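PDB 6O38: acinetobacter secreted protease CpaA from Acinetobacter nosocomialis M2, which is a secreted zinc metalloprotease, probably exported through the type II secretion system with the help of its chaperone CpaB, with which it forms a complex. Local coordinates for residues E107-T112 with Q117-Q122; G218-N223 with S240-S245; L319-Q324 with D329-V334; N358-Y363 with T408-N413. One frame throughout, in Å; residues are numbered along the deposited sequence.

From the N terminus the four contacts follow one another in series; none nests in or crosses another. Contact 1 closes a short loop from strand 106-108 back over strand 116-121. Contact 2 ties two loops of the next beta-sandwich range, those before strands 223-224 and 246-248, about 41 Å from contact 1 between centres. Contact 3 folds 319-324 over 329-334 in the last sandwich range. Contact 4 spans a longer loop and joins that range to helix 391-411 of the reprolysin-like protease region. Contacts 3 and 4 touch, their centres about 12 Å apart, because strands 330-335 and 358-364 are antiparallel neighbours.

Contact 1: E107-T112 with Q117-Q122; sequences ELIPLT and QKVLIQ
Gln117 reaches across to Thr112 from strand 116-121, its CB pointing toward segment 107-112. CG lies anti to the carbonyl carbon (chi1 -55°) and the chain beyond it is extended, which delivers the amide to the backbone of Thr112. Gln117 CG comes within 4.0 Å of Thr112 OG1, and Gln117 CD lies 3.2 Å from that oxygen, without a hydrogen bond between the side chains. Gln117 OE1 accepts from Thr112 N at 3.0 Å in a fairly straight bond (161° at the hydrogen), although the donor stands almost square to the C=O bond and somewhat tilted from its plane. Gln117 NE2 gives a weak, bent bond to Thr112 O at 2.7 Å and another weak one to Ala114 O. The shaft of Leu111 crosses the amide, with CD2 3.5 Å from Gln117 OE1. Further along, Ile109 CG2 meets Val119 CG2 tip to tip at 3.8 Å, and Leu111 CD2 approaches Val119 CG2 at 4.1 Å. Val142, Val98 and Ile130 complete this apolar layer, which packs the loop after strand 106-108 onto strand 116-121 of a StcE-type beta-sandwich domain. A buried amide holds the N-H of Thr112 by one sound bond and its C=O only weakly.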
loop_
_atom_site.group_PDB
_atom_site.type_symbol
_atom_site.label_atom_id
_atom_site.label_comp_id
_atom_site.label_asym_id
_atom_site.label_seq_id
_atom_site.Cartn_x
_atom_site.Cartn_y
_atom_site.Cartn_z
ATOM N N GLU A 107 -31.244 -21.183 -1.156
ATOM C CA GLU A 107 -32.022 -20.303 -0.294
ATOM C C GLU A 107 -31.405 -18.914 -0.295
ATOM O O GLU A 107 -30.211 -18.762 -0.025
ATOM C CB GLU A 107 -32.092 -20.849 1.136
ATOM C CG GLU A 107 -32.883 -19.967 2.089
ATOM C CD GLU A 107 -33.279 -20.691 3.360
ATOM O OE1 GLU A 107 -33.019 -21.908 3.457
ATOM O OE2 GLU A 107 -33.850 -20.041 4.261
ATOM N N LEU A 108 -32.221 -17.910 -0.602
ATOM C CA LEU A 108 -31.801 -16.523 -0.470
ATOM C C LEU A 108 -31.875 -16.086 0.988
ATOM O O LEU A 108 -32.856 -16.363 1.683
ATOM C CB LEU A 108 -32.676 -15.613 -1.330
ATOM C CG LEU A 108 -32.286 -14.134 -1.331
ATOM C CD1 LEU A 108 -30.851 -13.950 -1.799
ATOM C CD2 LEU A 108 -33.234 -13.336 -2.191
ATOM N N ILE A 109 -30.833 -15.406 1.441
ATOM C CA ILE A 109 -30.723 -14.979 2.840
ATOM C C ILE A 109 -31.327 -13.587 2.952
ATOM O O ILE A 109 -30.872 -12.668 2.251
ATOM C CB ILE A 109 -29.265 -14.987 3.311
ATOM C CG1 ILE A 109 -28.736 -16.420 3.389
ATOM C CG2 ILE A 109 -29.140 -14.296 4.660
ATOM C CD1 ILE A 109 -29.581 -17.339 4.247
ATOM N N PRO A 110 -32.337 -13.379 3.799
ATOM C CA PRO A 110 -32.884 -12.027 3.999
ATOM C C PRO A 110 -32.006 -11.228 4.953
ATOM O O PRO A 110 -31.733 -11.662 6.074
ATOM C CB PRO A 110 -34.270 -12.291 4.594
ATOM C CG PRO A 110 -34.114 -13.594 5.312
ATOM C CD PRO A 110 -33.120 -14.404 4.515
ATOM N N LEU A 111 -31.558 -10.062 4.501
ATOM C CA LEU A 111 -30.740 -9.169 5.307
ATOM C C LEU A 111 -31.519 -7.908 5.660
ATOM O O LEU A 111 -32.348 -7.429 4.881
ATOM C CB LEU A 111 -29.451 -8.791 4.574
ATOM C CG LEU A 111 -28.468 -9.930 4.293
ATOM C CD1 LEU A 111 -27.202 -9.391 3.649
ATOM C CD2 LEU A 111 -28.144 -10.691 5.569
ATOM N N THR A 112 -31.246 -7.376 6.847
ATOM C CA THR A 112 -31.846 -6.127 7.288
ATOM C C THR A 112 -31.013 -4.954 6.771
ATOM O O THR A 112 -30.093 -5.121 5.965
ATOM C CB THR A 112 -31.972 -6.104 8.811
ATOM O OG1 THR A 112 -30.666 -6.017 9.398
ATOM C CG2 THR A 112 -32.664 -7.365 9.309
ATOM N N GLN A 117 -24.093 -7.590 9.945
ATOM C CA GLN A 117 -24.957 -8.730 10.206
ATOM C C GLN A 117 -24.136 -10.007 10.105
ATOM O O GLN A 117 -23.045 -10.022 9.531
ATOM C CB GLN A 117 -26.138 -8.784 9.225
ATOM C CG GLN A 117 -26.977 -7.517 9.185
ATOM C CD GLN A 117 -28.131 -7.615 8.209
ATOM O OE1 GLN A 117 -28.880 -8.592 8.211
ATOM N NE2 GLN A 117 -28.274 -6.603 7.361
ATOM N N LYS A 118 -24.670 -11.083 10.677
ATOM C CA LYS A 118 -24.018 -12.385 10.664
ATOM C C LYS A 118 -24.946 -13.416 10.041
ATOM O O LYS A 118 -26.101 -13.548 10.457
ATOM C CB LYS A 118 -23.625 -12.821 12.078
ATOM C CG LYS A 118 -23.029 -14.218 12.150
ATOM C CD LYS A 118 -22.294 -14.442 13.461
ATOM C CE LYS A 118 -22.905 -15.592 14.246
ATOM N NZ LYS A 118 -21.876 -16.360 15.001
ATOM N N VAL A 119 -24.441 -14.142 9.048
ATOM C CA VAL A 119 -25.141 -15.284 8.470
ATOM C C VAL A 119 -24.483 -16.544 9.014
ATOM O O VAL A 119 -23.309 -16.813 8.733
ATOM C CB VAL A 119 -25.108 -15.252 6.934
ATOM C CG1 VAL A 119 -25.733 -16.515 6.366
ATOM C CG2 VAL A 119 -25.835 -14.020 6.419
ATOM N N LEU A 120 -25.238 -17.319 9.786
ATOM C CA LEU A 120 -24.707 -18.451 10.533
ATOM C C LEU A 120 -25.417 -19.722 10.081
ATOM O O LEU A 120 -26.651 -19.781 10.080
ATOM C CB LEU A 120 -24.864 -18.195 12.038
ATOM C CG LEU A 120 -24.536 -19.186 13.157
ATOM C CD1 LEU A 120 -25.805 -19.857 13.634
ATOM C CD2 LEU A 120 -23.474 -20.210 12.757
ATOM N N ILE A 121 -24.634 -20.730 9.698
ATOM C CA ILE A 121 -25.142 -22.006 9.201
ATOM C C ILE A 121 -24.890 -23.082 10.248
ATOM O O ILE A 121 -23.773 -23.206 10.764
ATOM C CB ILE A 121 -24.486 -22.382 7.862
ATOM C CG1 ILE A 121 -24.837 -21.351 6.788
ATOM C CG2 ILE A 121 -24.912 -23.776 7.429
ATOM C CD1 ILE A 121 -24.257 -21.669 5.432
ATOM N N GLN A 122 -25.926 -23.862 10.556
ATOM C CA GLN A 122 -25.854 -24.928 11.546
ATOM C C GLN A 122 -26.370 -26.236 10.957
ATOM O O GLN A 122 -26.923 -26.280 9.855
ATOM C CB GLN A 122 -26.672 -24.588 12.798
ATOM C CG GLN A 122 -26.450 -23.200 13.342
ATOM C CD GLN A 122 -27.269 -22.927 14.587
ATOM O OE1 GLN A 122 -28.498 -22.863 14.532
ATOM N NE2 GLN A 122 -26.592 -22.768 15.718
#

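Contact 2: G218-N223 with S240-S245; sequences GNWVSN and STATWS
Trp220 bridges two loops and presents the NE1-CZ2 side of its indole to the carbonyl oxygens of Trp244 and Ser245. CG lies anti to the backbone N (chi1 -179°), and chi2 of 93° turns the indole plane about square to the plane through CA, CB and CG, which carries the indole over to the segment 240-245. Trp220 NE1 donates to Trp244 O at 3.0 Å, but the angle of 125° at the hydrogen marks the bond as weak and bent; the oxygen approaches the ring obliquely. Ser245 O comes to the rim near the ring plane, 3.2 Å from Trp220 CZ2, while Ala242 CB approaches Trp220 CD1 obliquely at 3.7 Å. A face of the indole takes the backbone N of Ser222 from its own loop, offset toward the rim. The two tryptophans do not stack. Trp244 starts out toward the segment 218-223, but its indole swings away from it, and what it offers to Trp220 is mainly its backbone oxygen. Within segment 240-245, Ser240 OG accepts from Ala242 N at 3.2 Å, an ST turn that shapes the chain just after strand 235-240. Asp217 helps to hold the same bend through OD1, which accepts from the N of Thr243. The contact joins two connections of one beta-sandwich range near the protein surface. Its chemistry is that of a partly exposed indole whose N-H has a single poorly directed bond across the contact, accompanied by one methyl contact at CD1 and by a second carbonyl at the ring edge.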
loop_
_atom_site.group_PDB
_atom_site.type_symbol
_atom_site.label_atom_id
_atom_site.label_comp_id
_atom_site.label_asym_id
_atom_site.label_seq_id
_atom_site.Cartn_x
_atom_site.Cartn_y
_atom_site.Cartn_z
ATOM N N GLY A 218 10.533 -30.433 11.545
ATOM C CA GLY A 218 9.617 -31.533 11.750
ATOM C C GLY A 218 8.376 -31.484 10.885
ATOM O O GLY A 218 7.529 -32.381 10.993
ATOM N N ASN A 219 8.244 -30.465 10.033
ATOM C CA ASN A 219 7.109 -30.323 9.118
ATOM C C ASN A 219 7.658 -29.654 7.855
ATOM O O ASN A 219 7.656 -28.427 7.736
ATOM C CB ASN A 219 5.994 -29.510 9.762
ATOM C CG ASN A 219 4.958 -29.029 8.764
ATOM O OD1 ASN A 219 4.556 -29.762 7.861
ATOM N ND2 ASN A 219 4.524 -27.784 8.920
ATOM N N TRP A 220 8.100 -30.478 6.907
ATOM C CA TRP A 220 8.965 -29.967 5.852
ATOM C C TRP A 220 9.069 -30.986 4.728
ATOM O O TRP A 220 9.140 -32.191 4.981
ATOM C CB TRP A 220 10.360 -29.651 6.411
ATOM C CG TRP A 220 11.327 -29.090 5.410
ATOM C CD1 TRP A 220 11.566 -27.772 5.151
ATOM C CD2 TRP A 220 12.197 -29.832 4.546
ATOM N NE1 TRP A 220 12.525 -27.647 4.175
ATOM C CE2 TRP A 220 12.928 -28.897 3.787
ATOM C CE3 TRP A 220 12.425 -31.197 4.337
ATOM C CZ2 TRP A 220 13.871 -29.283 2.836
ATOM C CZ3 TRP A 220 13.360 -31.577 3.393
ATOM C CH2 TRP A 220 14.073 -30.623 2.655
ATOM N N VAL A 221 9.081 -30.487 3.492
ATOM C CA VAL A 221 9.409 -31.272 2.311
ATOM C C VAL A 221 10.398 -30.464 1.480
ATOM O O VAL A 221 10.591 -29.266 1.694
ATOM C CB VAL A 221 8.166 -31.641 1.475
ATOM C CG1 VAL A 221 7.237 -32.552 2.268
ATOM C CG2 VAL A 221 7.440 -30.388 1.020
ATOM N N SER A 222 11.027 -31.135 0.513
ATOM C CA SER A 222 12.093 -30.492 -0.246
ATOM C C SER A 222 11.561 -29.627 -1.380
ATOM O O SER A 222 12.225 -28.665 -1.782
ATOM C CB SER A 222 13.046 -31.545 -0.809
ATOM O OG SER A 222 12.575 -32.028 -2.054
ATOM N N ASN A 223 10.378 -29.941 -1.901
ATOM C CA ASN A 223 9.801 -29.167 -2.989
ATOM C C ASN A 223 8.289 -29.324 -2.952
ATOM O O ASN A 223 7.761 -30.291 -2.395
ATOM C CB ASN A 223 10.365 -29.594 -4.350
ATOM C CG ASN A 223 9.986 -31.013 -4.719
ATOM O OD1 ASN A 223 9.052 -31.238 -5.490
ATOM N ND2 ASN A 223 10.711 -31.981 -4.171
ATOM N N SER A 240 7.333 -20.380 5.887
ATOM C CA SER A 240 8.347 -21.275 6.421
ATOM C C SER A 240 8.955 -20.691 7.686
ATOM O O SER A 240 9.281 -19.502 7.742
ATOM C CB SER A 240 9.458 -21.546 5.402
ATOM O OG SER A 240 10.489 -22.330 5.977
ATOM N N THR A 241 9.105 -21.545 8.697
ATOM C CA THR A 241 9.973 -21.283 9.836
ATOM C C THR A 241 11.056 -22.348 9.949
ATOM O O THR A 241 11.787 -22.379 10.947
ATOM C CB THR A 241 9.164 -21.208 11.135
ATOM O OG1 THR A 241 8.516 -22.464 11.371
ATOM C CG2 THR A 241 8.116 -20.106 11.049
ATOM N N ALA A 242 11.174 -23.216 8.947
ATOM C CA ALA A 242 12.128 -24.312 8.972
ATOM C C ALA A 242 13.555 -23.800 8.808
ATOM O O ALA A 242 13.806 -22.729 8.248
ATOM C CB ALA A 242 11.808 -25.323 7.871
ATOM N N THR A 243 14.501 -24.594 9.313
ATOM C CA THR A 243 15.913 -24.243 9.193
ATOM C C THR A 243 16.390 -24.364 7.750
ATOM O O THR A 243 17.066 -23.469 7.232
ATOM C CB THR A 243 16.751 -25.135 10.110
ATOM O OG1 THR A 243 16.312 -24.980 11.465
ATOM C CG2 THR A 243 18.224 -24.766 10.012
ATOM N N TRP A 244 16.043 -25.460 7.086
ATOM C CA TRP A 244 16.558 -25.765 5.759
ATOM C C TRP A 244 15.590 -25.285 4.688
ATOM O O TRP A 244 14.370 -25.431 4.824
ATOM C CB TRP A 244 16.813 -27.265 5.610
ATOM C CG TRP A 244 17.792 -27.772 6.617
ATOM C CD1 TRP A 244 17.509 -28.430 7.778
ATOM C CD2 TRP A 244 19.216 -27.625 6.576
ATOM N NE1 TRP A 244 18.669 -28.719 8.453
ATOM C CE2 TRP A 244 19.732 -28.234 7.736
ATOM C CE3 TRP A 244 20.105 -27.046 5.665
ATOM C CZ2 TRP A 244 21.098 -28.280 8.010
ATOM C CZ3 TRP A 244 21.460 -27.092 5.939
ATOM C CH2 TRP A 244 21.943 -27.705 7.101
ATOM N N SER A 245 16.144 -24.707 3.626
ATOM C CA SER A 245 15.340 -24.140 2.557
ATOM C C SER A 245 14.570 -25.224 1.807
ATOM O O SER A 245 14.898 -26.413 1.854
ATOM C CB SER A 245 16.223 -23.365 1.578
ATOM O OG SER A 245 16.942 -22.340 2.240
#

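Contact 3: L319-Q324 with D329-V334; sequences LQLPAQ and DKVVIV
Asp329 OD2, gripped by Thr258 OG1 and by the backbone N of Gln326, anchors the turn that leads into strand 330-335, where Val331 meets Leu321 and Pro322. The contact is a piece of beta-sandwich core: segment 319-324 leaves the short strand 318-320, which pairs with 341-344, and lies over the face of strand 330-335. No hydrogen bond joins the two segments, and their side chains mesh as hydrocarbon. Val331 forks between two partners. Its CG1, anti to the backbone N (chi1 172°), lies 4.0 Å from Leu321 CD2, the two side chains meeting at a slant. Its CG2 touches the proline ring, 3.9 Å from Pro322 CD, where the two side chains run antiparallel alongside one another. Pro322 O accepts from Trp368 NE1, so the loop is also pinned by the strand 367-381. Phe361 presses on Leu321 from the neighbouring strand 358-364, while Ile343 and Leu310 close round Leu319 and Ile333. All five touching residues are buried, and they meet through hydrocarbon alone. Two strand positions on from Val331, Ile333 CD1 lies 4.4 Å from both Leu319 CD1 and Leu321 CD2.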
loop_
_atom_site.group_PDB
_atom_site.type_symbol
_atom_site.label_atom_id
_atom_site.label_comp_id
_atom_site.label_asym_id
_atom_site.label_seq_id
_atom_site.Cartn_x
_atom_site.Cartn_y
_atom_site.Cartn_z
ATOM N N LEU A 319 30.927 -4.479 -9.223
ATOM C CA LEU A 319 29.963 -5.472 -8.769
ATOM C C LEU A 319 29.675 -6.438 -9.904
ATOM O O LEU A 319 29.446 -6.016 -11.043
ATOM C CB LEU A 319 28.661 -4.823 -8.288
ATOM C CG LEU A 319 28.711 -4.039 -6.977
ATOM C CD1 LEU A 319 27.332 -3.504 -6.628
ATOM C CD2 LEU A 319 29.247 -4.915 -5.857
ATOM N N GLN A 320 29.681 -7.729 -9.591
ATOM C CA GLN A 320 29.355 -8.776 -10.547
ATOM C C GLN A 320 27.939 -9.261 -10.263
ATOM O O GLN A 320 27.644 -9.705 -9.148
ATOM C CB GLN A 320 30.352 -9.932 -10.445
ATOM C CG GLN A 320 30.176 -11.023 -11.492
ATOM C CD GLN A 320 30.776 -10.652 -12.836
ATOM O OE1 GLN A 320 31.412 -9.606 -12.979
ATOM N NE2 GLN A 320 30.581 -11.512 -13.829
ATOM N N LEU A 321 27.068 -9.163 -11.265
ATOM C CA LEU A 321 25.705 -9.643 -11.113
ATOM C C LEU A 321 25.716 -11.148 -10.842
ATOM O O LEU A 321 26.665 -11.842 -11.221
ATOM C CB LEU A 321 24.891 -9.321 -12.365
ATOM C CG LEU A 321 24.572 -7.833 -12.544
ATOM C CD1 LEU A 321 23.773 -7.586 -13.813
ATOM C CD2 LEU A 321 23.828 -7.295 -11.328
ATOM N N PRO A 322 24.688 -11.672 -10.169
ATOM C CA PRO A 322 24.724 -13.074 -9.729
ATOM C C PRO A 322 25.033 -14.033 -10.871
ATOM O O PRO A 322 24.484 -13.925 -11.968
ATOM C CB PRO A 322 23.317 -13.301 -9.169
ATOM C CG PRO A 322 22.882 -11.954 -8.714
ATOM C CD PRO A 322 23.485 -10.974 -9.681
ATOM N N ALA A 323 25.926 -14.986 -10.593
ATOM C CA ALA A 323 26.348 -15.929 -11.621
ATOM C C ALA A 323 25.261 -16.944 -11.939
ATOM O O ALA A 323 25.148 -17.388 -13.087
ATOM C CB ALA A 323 27.626 -16.644 -11.186
ATOM N N GLN A 324 24.455 -17.322 -10.951
ATOM C CA GLN A 324 23.388 -18.293 -11.143
ATOM C C GLN A 324 22.056 -17.641 -10.811
ATOM O O GLN A 324 21.888 -17.071 -9.728
ATOM C CB GLN A 324 23.610 -19.539 -10.281
ATOM C CG GLN A 324 24.614 -20.502 -10.893
ATOM C CD GLN A 324 25.141 -21.520 -9.903
ATOM O OE1 GLN A 324 24.452 -21.899 -8.956
ATOM N NE2 GLN A 324 26.390 -21.932 -10.091
ATOM N N ASP A 329 14.349 -13.310 -12.569
ATOM C CA ASP A 329 14.994 -12.771 -11.379
ATOM C C ASP A 329 15.439 -11.336 -11.631
ATOM O O ASP A 329 15.871 -10.985 -12.732
ATOM C CB ASP A 329 16.191 -13.638 -10.984
ATOM C CG ASP A 329 15.775 -14.946 -10.338
ATOM O OD1 ASP A 329 14.587 -15.083 -9.983
ATOM O OD2 ASP A 329 16.636 -15.839 -10.184
ATOM N N LYS A 330 15.332 -10.502 -10.599
ATOM C CA LYS A 330 15.603 -9.079 -10.722
ATOM C C LYS A 330 16.629 -8.646 -9.687
ATOM O O LYS A 330 16.627 -9.132 -8.551
ATOM C CB LYS A 330 14.320 -8.256 -10.556
ATOM C CG LYS A 330 13.309 -8.454 -11.670
ATOM C CD LYS A 330 12.122 -7.522 -11.507
ATOM C CE LYS A 330 11.130 -7.694 -12.645
ATOM N NZ LYS A 330 10.261 -6.496 -12.806
ATOM N N VAL A 331 17.503 -7.727 -10.088
ATOM C CA VAL A 331 18.465 -7.097 -9.194
ATOM C C VAL A 331 18.281 -5.591 -9.299
ATOM O O VAL A 331 18.367 -5.026 -10.395
ATOM C CB VAL A 331 19.911 -7.497 -9.527
ATOM C CG1 VAL A 331 20.889 -6.675 -8.702
ATOM C CG2 VAL A 331 20.120 -8.981 -9.275
ATOM N N VAL A 332 18.029 -4.946 -8.164
ATOM C CA VAL A 332 17.909 -3.495 -8.080
ATOM C C VAL A 332 19.095 -2.975 -7.284
ATOM O O VAL A 332 19.376 -3.464 -6.185
ATOM C CB VAL A 332 16.580 -3.073 -7.430
ATOM C CG1 VAL A 332 16.507 -1.558 -7.312
ATOM C CG2 VAL A 332 15.405 -3.608 -8.232
ATOM N N ILE A 333 19.798 -1.994 -7.840
ATOM C CA ILE A 333 20.973 -1.419 -7.203
ATOM C C ILE A 333 20.745 0.076 -7.033
ATOM O O ILE A 333 20.409 0.773 -7.997
ATOM C CB ILE A 333 22.250 -1.695 -8.017
ATOM C CG1 ILE A 333 22.430 -3.202 -8.211
ATOM C CG2 ILE A 333 23.464 -1.106 -7.318
ATOM C CD1 ILE A 333 23.617 -3.576 -9.060
ATOM N N VAL A 334 20.916 0.560 -5.805
ATOM C CA VAL A 334 20.829 1.980 -5.497
ATOM C C VAL A 334 22.187 2.421 -4.971
ATOM O O VAL A 334 22.909 1.649 -4.329
ATOM C CB VAL A 334 19.701 2.301 -4.487
ATOM C CG1 VAL A 334 18.495 1.408 -4.735
ATOM C CG2 VAL A 334 20.184 2.168 -3.052
#

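Contact 4: N358-Y363 with T408-N413; sequences NRRFIY and TAENSN
A Schellman motif ends helix 391-411 of the reprolysin-like region, and Arg360, from strand 358-364 of the last beta-sandwich range, extends its guanidinium to that helix end. Asn413, the first residue to leave helical angles, has a positive phi (57°), which turns the chain there. Arg360 runs out with CG anti to the backbone N and then bends at chi3 (74°), bringing its guanidinium near both Glu410 and Asn413. Arg360 NH1 lies 4.2 Å from Glu410 CG, and Arg360 NH2 lies 3.9 Å from Asn413 C. The side chains of Arg360 and Glu410 pass at a slant with their flat ends 66° apart, and no salt bridge forms: Arg360 NH1 remains 4.7 Å from Glu410 OE1. The charges have other partners. Arg360 NE forms a salt bridge with Asp371, and NH2 bonds Ala414 O just past the turn; Glu410 OE2 pairs with Lys307. Tyr417 OH links the two residues, hydrogen-bonded to both Arg360 NH1 and Glu410 OE1. Asn413 OD1 lies close to Lys330 NZ, probably hydrogen-bonded, at a doubtfully short modelled distance. In the last helical turn, Ser412 OG donates to Thr408 O at 3.0 Å and also bonds the N of Tyr535.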
loop_
_atom_site.group_PDB
_atom_site.type_symbol
_atom_site.label_atom_id
_atom_site.label_comp_id
_atom_site.label_asym_id
_atom_site.label_seq_id
_atom_site.Cartn_x
_atom_site.Cartn_y
_atom_site.Cartn_z
ATOM N N ASN A 358 19.107 4.800 -9.407
ATOM C CA ASN A 358 18.499 3.492 -9.208
ATOM C C ASN A 358 18.610 2.707 -10.506
ATOM O O ASN A 358 18.308 3.235 -11.582
ATOM C CB ASN A 358 17.032 3.620 -8.788
ATOM C CG ASN A 358 16.870 4.111 -7.365
ATOM O OD1 ASN A 358 16.629 3.325 -6.450
ATOM N ND2 ASN A 358 16.996 5.419 -7.171
ATOM N N ARG A 359 19.050 1.455 -10.409
ATOM C CA ARG A 359 19.256 0.639 -11.596
ATOM C C ARG A 359 18.723 -0.762 -11.352
ATOM O O ARG A 359 19.054 -1.387 -10.340
ATOM C CB ARG A 359 20.739 0.570 -11.980
ATOM C CG ARG A 359 21.320 1.893 -12.432
ATOM C CD ARG A 359 21.060 2.120 -13.907
ATOM N NE ARG A 359 21.756 1.155 -14.747
ATOM C CZ ARG A 359 22.947 1.363 -15.295
ATOM N NH1 ARG A 359 23.586 2.506 -15.090
ATOM N NH2 ARG A 359 23.496 0.427 -16.050
ATOM N N ARG A 360 17.899 -1.248 -12.276
ATOM C CA ARG A 360 17.321 -2.580 -12.190
ATOM C C ARG A 360 17.789 -3.419 -13.369
ATOM O O ARG A 360 17.866 -2.932 -14.502
ATOM C CB ARG A 360 15.786 -2.535 -12.155
ATOM C CG ARG A 360 15.140 -3.910 -12.006
ATOM C CD ARG A 360 13.652 -3.826 -11.699
ATOM N NE ARG A 360 12.867 -3.434 -12.864
ATOM C CZ ARG A 360 12.354 -2.222 -13.044
ATOM N NH1 ARG A 360 12.541 -1.279 -12.129
ATOM N NH2 ARG A 360 11.653 -1.952 -14.136
ATOM N N PHE A 361 18.110 -4.680 -13.091
ATOM C CA PHE A 361 18.506 -5.638 -14.109
ATOM C C PHE A 361 17.635 -6.878 -13.978
ATOM O O PHE A 361 17.224 -7.251 -12.875
ATOM C CB PHE A 361 19.991 -6.013 -13.985
ATOM C CG PHE A 361 20.920 -4.831 -14.007
ATOM C CD1 PHE A 361 21.253 -4.168 -12.835
ATOM C CD2 PHE A 361 21.462 -4.381 -15.199
ATOM C CE1 PHE A 361 22.107 -3.080 -12.854
ATOM C CE2 PHE A 361 22.317 -3.294 -15.224
ATOM C CZ PHE A 361 22.640 -2.644 -14.050
ATOM N N ILE A 362 17.351 -7.513 -15.110
ATOM C CA ILE A 362 16.506 -8.700 -15.146
ATOM C C ILE A 362 17.242 -9.796 -15.905
ATOM O O ILE A 362 17.947 -9.524 -16.884
ATOM C CB ILE A 362 15.126 -8.406 -15.778
ATOM C CG1 ILE A 362 14.194 -9.611 -15.632
ATOM C CG2 ILE A 362 15.266 -7.998 -17.241
ATOM C CD1 ILE A 362 12.765 -9.331 -16.050
ATOM N N TYR A 363 17.093 -11.032 -15.438
ATOM C CA TYR A 363 17.782 -12.171 -16.024
ATOM C C TYR A 363 16.935 -12.787 -17.130
ATOM O O TYR A 363 15.724 -12.969 -16.977
ATOM C CB TYR A 363 18.092 -13.215 -14.950
ATOM C CG TYR A 363 19.089 -14.267 -15.376
ATOM C CD1 TYR A 363 20.441 -13.967 -15.479
ATOM C CD2 TYR A 363 18.682 -15.563 -15.662
ATOM C CE1 TYR A 363 21.359 -14.923 -15.863
ATOM C CE2 TYR A 363 19.594 -16.529 -16.047
ATOM C CZ TYR A 363 20.931 -16.203 -16.146
ATOM O OH TYR A 363 21.845 -17.158 -16.528
ATOM N N THR A 408 6.447 3.649 -7.387
ATOM C CA THR A 408 5.341 3.307 -8.275
ATOM C C THR A 408 5.844 2.645 -9.551
ATOM O O THR A 408 5.266 1.656 -10.018
ATOM C CB THR A 408 4.529 4.561 -8.606
ATOM O OG1 THR A 408 4.040 5.149 -7.394
ATOM C CG2 THR A 408 3.353 4.218 -9.507
ATOM N N ALA A 409 6.921 3.180 -10.133
ATOM C CA ALA A 409 7.473 2.598 -11.351
ATOM C C ALA A 409 7.988 1.184 -11.108
ATOM O O ALA A 409 7.765 0.285 -11.926
ATOM C CB ALA A 409 8.590 3.486 -11.898
ATOM N N GLU A 410 8.678 0.970 -9.985
ATOM C CA GLU A 410 9.237 -0.348 -9.699
ATOM C C GLU A 410 8.139 -1.371 -9.434
ATOM O O GLU A 410 8.265 -2.538 -9.820
ATOM C CB GLU A 410 10.195 -0.260 -8.512
ATOM C CG GLU A 410 11.000 -1.523 -8.264
ATOM C CD GLU A 410 12.118 -1.307 -7.262
ATOM O OE1 GLU A 410 13.035 -0.512 -7.559
ATOM O OE2 GLU A 410 12.078 -1.929 -6.180
ATOM N N ASN A 411 7.054 -0.953 -8.775
ATOM C CA ASN A 411 5.928 -1.852 -8.551
ATOM C C ASN A 411 5.230 -2.236 -9.848
ATOM O O ASN A 411 4.564 -3.275 -9.896
ATOM C CB ASN A 411 4.917 -1.211 -7.599
ATOM C CG ASN A 411 5.418 -1.148 -6.170
ATOM O OD1 ASN A 411 6.284 -1.926 -5.769
ATOM N ND2 ASN A 411 4.870 -0.221 -5.392
ATOM N N SER A 412 5.368 -1.425 -10.895
ATOM C CA SER A 412 4.638 -1.615 -12.139
ATOM C C SER A 412 5.483 -2.236 -13.242
ATOM O O SER A 412 5.001 -2.356 -14.373
ATOM C CB SER A 412 4.073 -0.276 -12.626
ATOM O OG SER A 412 3.173 0.271 -11.679
ATOM N N ASN A 413 6.724 -2.627 -12.944
ATOM C CA ASN A 413 7.680 -3.080 -13.954
ATOM C C ASN A 413 7.898 -2.022 -15.031
ATOM O O ASN A 413 8.167 -2.343 -16.191
ATOM C CB ASN A 413 7.250 -4.409 -14.586
ATOM C CG ASN A 413 7.059 -5.508 -13.560
ATOM O OD1 ASN A 413 7.899 -5.706 -12.681
ATOM N ND2 ASN A 413 5.950 -6.231 -13.666
#